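Putative hydrolase (PDB 3LLC) is a putative alpha/beta hydrolase that probably removes fatty acyl groups from acylated proteins as a thioesterase and may also cleave acyl-glucuronide esters. Local coordinates at residues V209-G214 and Q223-L228. Residues are numbered along the deposited sequence; the frame is centred on the assembly and turned at random.
Sequences VHILQG and QHALKL
Ala225 and Gln213 meet where helix and strand come nearest, a worked example of an alanine methyl packed against the chain of a longer polar residue. The CA atoms of Gln213 and Ala225 are 7.0 Å apart, the nearest such pair between 209-214 and 223-228. The single methyl of Ala225 lies against the bend of the glutamine chain, with Ala225 CB 3.8 Å from Gln213 CG and 3.9 Å from Gln213 OE1. That bend arises at chi2 (74°): CG extends anti to the backbone N, and the chain then folds so that its carboxamide, too, comes up to the methyl. A hydrogen bond from Gln213 NE2 to Gly214 O, 3.0 Å long and nearly straight (163°), fixes the amide, arriving in the carbonyl plane on a lone pair. Weak hydrogen bonds from the same nitrogen to Val220 O and Asp217 OD2 link it to the loop beyond the strand, where Asp217 is probably the acid of a Ser-His-Asp triad with Ser114 and His247. Strand 209-214 and helix 222-230 are the first two elements of a beta-alpha-beta unit completed by strand 237-242, a right-handed crossover of the alpha/beta-hydrolase sheet; the segments run nearly antiparallel, their axes 9.1 Å apart. Whereas four Gln213 atoms crowd the alanine methyl, Ile211 and Leu228 meet through one pair of methyls, Ile211 CD1 to Leu228 CD2 at 3.9 Å, the two side chains crossing at a slant. The other branch, Ile211 CG2, is 4.2 Å from Ala225 CB. Pro145 touches Ile211, Gln213 and Leu228. The loose side is the helix's exposed face: Gln223 is open to solvent, Leu226 is exposed yet still brushes Leu239, and Lys227 NZ forms a salt bridge with Asp152 OD2.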
loop_
_atom_site.group_PDB
_atom_site.type_symbol
_atom_site.label_atom_id
_atom_site.label_comp_id
_atom_site.label_asym_id
_atom_site.label_seq_id
_atom_site.Cartn_x
_atom_site.Cartn_y
_atom_site.Cartn_z
ATOM N N VAL A 209 0.694 0.221 -15.109
ATOM C CA VAL A 209 1.404 0.139 -13.836
ATOM C C VAL A 209 2.751 0.867 -14.017
ATOM O O VAL A 209 3.450 0.615 -15.002
ATOM C CB VAL A 209 1.652 -1.325 -13.424
ATOM C CG1 VAL A 209 2.391 -1.398 -12.064
ATOM C CG2 VAL A 209 0.324 -2.136 -13.288
ATOM N N HIS A 210 3.099 1.763 -13.081
ATOM C CA HIS A 210 4.405 2.412 -13.049
ATOM C C HIS A 210 4.981 2.170 -11.671
ATOM O O HIS A 210 4.393 2.617 -10.663
ATOM C CB HIS A 210 4.265 3.909 -13.272
ATOM C CG HIS A 210 5.565 4.622 -13.547
ATOM N ND1 HIS A 210 5.616 5.853 -14.168
ATOM C CD2 HIS A 210 6.853 4.277 -13.299
ATOM C CE1 HIS A 210 6.879 6.241 -14.275
ATOM N NE2 HIS A 210 7.651 5.297 -13.766
ATOM N N ILE A 211 6.132 1.500 -11.635
ATOM C CA ILE A 211 6.892 1.248 -10.375
ATOM C C ILE A 211 8.103 2.216 -10.307
ATOM O O ILE A 211 8.807 2.408 -11.308
ATOM C CB ILE A 211 7.426 -0.197 -10.317
ATOM C CG1 ILE A 211 6.293 -1.237 -10.455
ATOM C CG2 ILE A 211 8.254 -0.463 -8.989
ATOM C CD1 ILE A 211 6.759 -2.607 -11.065
ATOM N N LEU A 212 8.307 2.825 -9.122
ATOM C CA LEU A 212 9.461 3.694 -8.821
ATOM C C LEU A 212 10.234 2.974 -7.694
ATOM O O LEU A 212 9.636 2.594 -6.670
ATOM C CB LEU A 212 9.009 5.069 -8.349
ATOM C CG LEU A 212 8.333 5.991 -9.389
ATOM C CD1 LEU A 212 7.343 6.960 -8.740
ATOM C CD2 LEU A 212 9.382 6.803 -10.134
ATOM N N GLN A 213 11.543 2.768 -7.898
ATOM C CA GLN A 213 12.353 1.932 -7.001
ATOM C C GLN A 213 13.798 2.444 -6.935
ATOM O O GLN A 213 14.480 2.686 -7.968
ATOM C CB GLN A 213 12.322 0.475 -7.500
ATOM C CG GLN A 213 13.260 -0.485 -6.792
ATOM C CD GLN A 213 12.783 -0.862 -5.391
ATOM O OE1 GLN A 213 11.615 -1.244 -5.178
ATOM N NE2 GLN A 213 13.706 -0.788 -4.429
ATOM N N GLY A 214 14.291 2.600 -5.707
ATOM C CA GLY A 214 15.674 2.990 -5.501
ATOM C C GLY A 214 16.630 1.805 -5.523
ATOM O O GLY A 214 16.279 0.705 -5.061
ATOM N N GLN A 223 16.154 -5.633 -6.924
ATOM C CA GLN A 223 15.902 -6.921 -7.635
ATOM C C GLN A 223 14.454 -7.425 -7.405
ATOM O O GLN A 223 13.891 -8.175 -8.243
ATOM C CB GLN A 223 16.909 -7.996 -7.197
ATOM C CG GLN A 223 18.395 -7.704 -7.581
ATOM C CD GLN A 223 19.210 -6.931 -6.515
ATOM O OE1 GLN A 223 18.664 -6.208 -5.656
ATOM N NE2 GLN A 223 20.544 -7.043 -6.618
ATOM N N HIS A 224 13.859 -7.042 -6.258
ATOM C CA HIS A 224 12.468 -7.409 -5.942
ATOM C C HIS A 224 11.492 -6.740 -6.933
ATOM O O HIS A 224 10.456 -7.354 -7.308
ATOM C CB HIS A 224 12.128 -7.015 -4.508
ATOM C CG HIS A 224 10.971 -7.756 -3.913
ATOM N ND1 HIS A 224 10.985 -9.126 -3.716
ATOM C CD2 HIS A 224 9.779 -7.314 -3.441
ATOM C CE1 HIS A 224 9.836 -9.492 -3.159
ATOM N NE2 HIS A 224 9.084 -8.414 -2.985
ATOM N N ALA A 225 11.810 -5.520 -7.376
ATOM C CA ALA A 225 10.992 -4.798 -8.370
ATOM C C ALA A 225 11.091 -5.472 -9.748
ATOM O O ALA A 225 10.093 -5.584 -10.456
ATOM C CB ALA A 225 11.383 -3.284 -8.464
ATOM N N LEU A 226 12.291 -5.935 -10.118
ATOM C CA LEU A 226 12.500 -6.706 -11.354
ATOM C C LEU A 226 11.720 -8.025 -11.295
ATOM O O LEU A 226 11.128 -8.434 -12.295
ATOM C CB LEU A 226 13.999 -6.950 -11.613
ATOM C CG LEU A 226 14.780 -5.700 -12.087
ATOM C CD1 LEU A 226 16.318 -5.957 -11.989
ATOM C CD2 LEU A 226 14.389 -5.276 -13.524
ATOM N N LYS A 227 11.702 -8.681 -10.127
ATOM C CA LYS A 227 10.880 -9.896 -9.933
ATOM C C LYS A 227 9.367 -9.592 -10.136
ATOM O O LYS A 227 8.656 -10.331 -10.851
ATOM C CB LYS A 227 11.101 -10.489 -8.530
ATOM C CG LYS A 227 10.344 -11.805 -8.288
ATOM C CD LYS A 227 10.609 -12.382 -6.849
ATOM C CE LYS A 227 9.881 -13.698 -6.605
ATOM N NZ LYS A 227 10.326 -14.344 -5.339
ATOM N N LEU A 228 8.885 -8.502 -9.556
ATOM C CA LEU A 228 7.472 -8.101 -9.759
ATOM C C LEU A 228 7.136 -7.874 -11.253
ATOM O O LEU A 228 6.086 -8.324 -11.731
ATOM C CB LEU A 228 7.129 -6.855 -8.933
ATOM C CG LEU A 228 5.732 -6.238 -9.128
ATOM C CD1 LEU A 228 4.624 -7.302 -8.867
ATOM C CD2 LEU A 228 5.529 -4.945 -8.259
#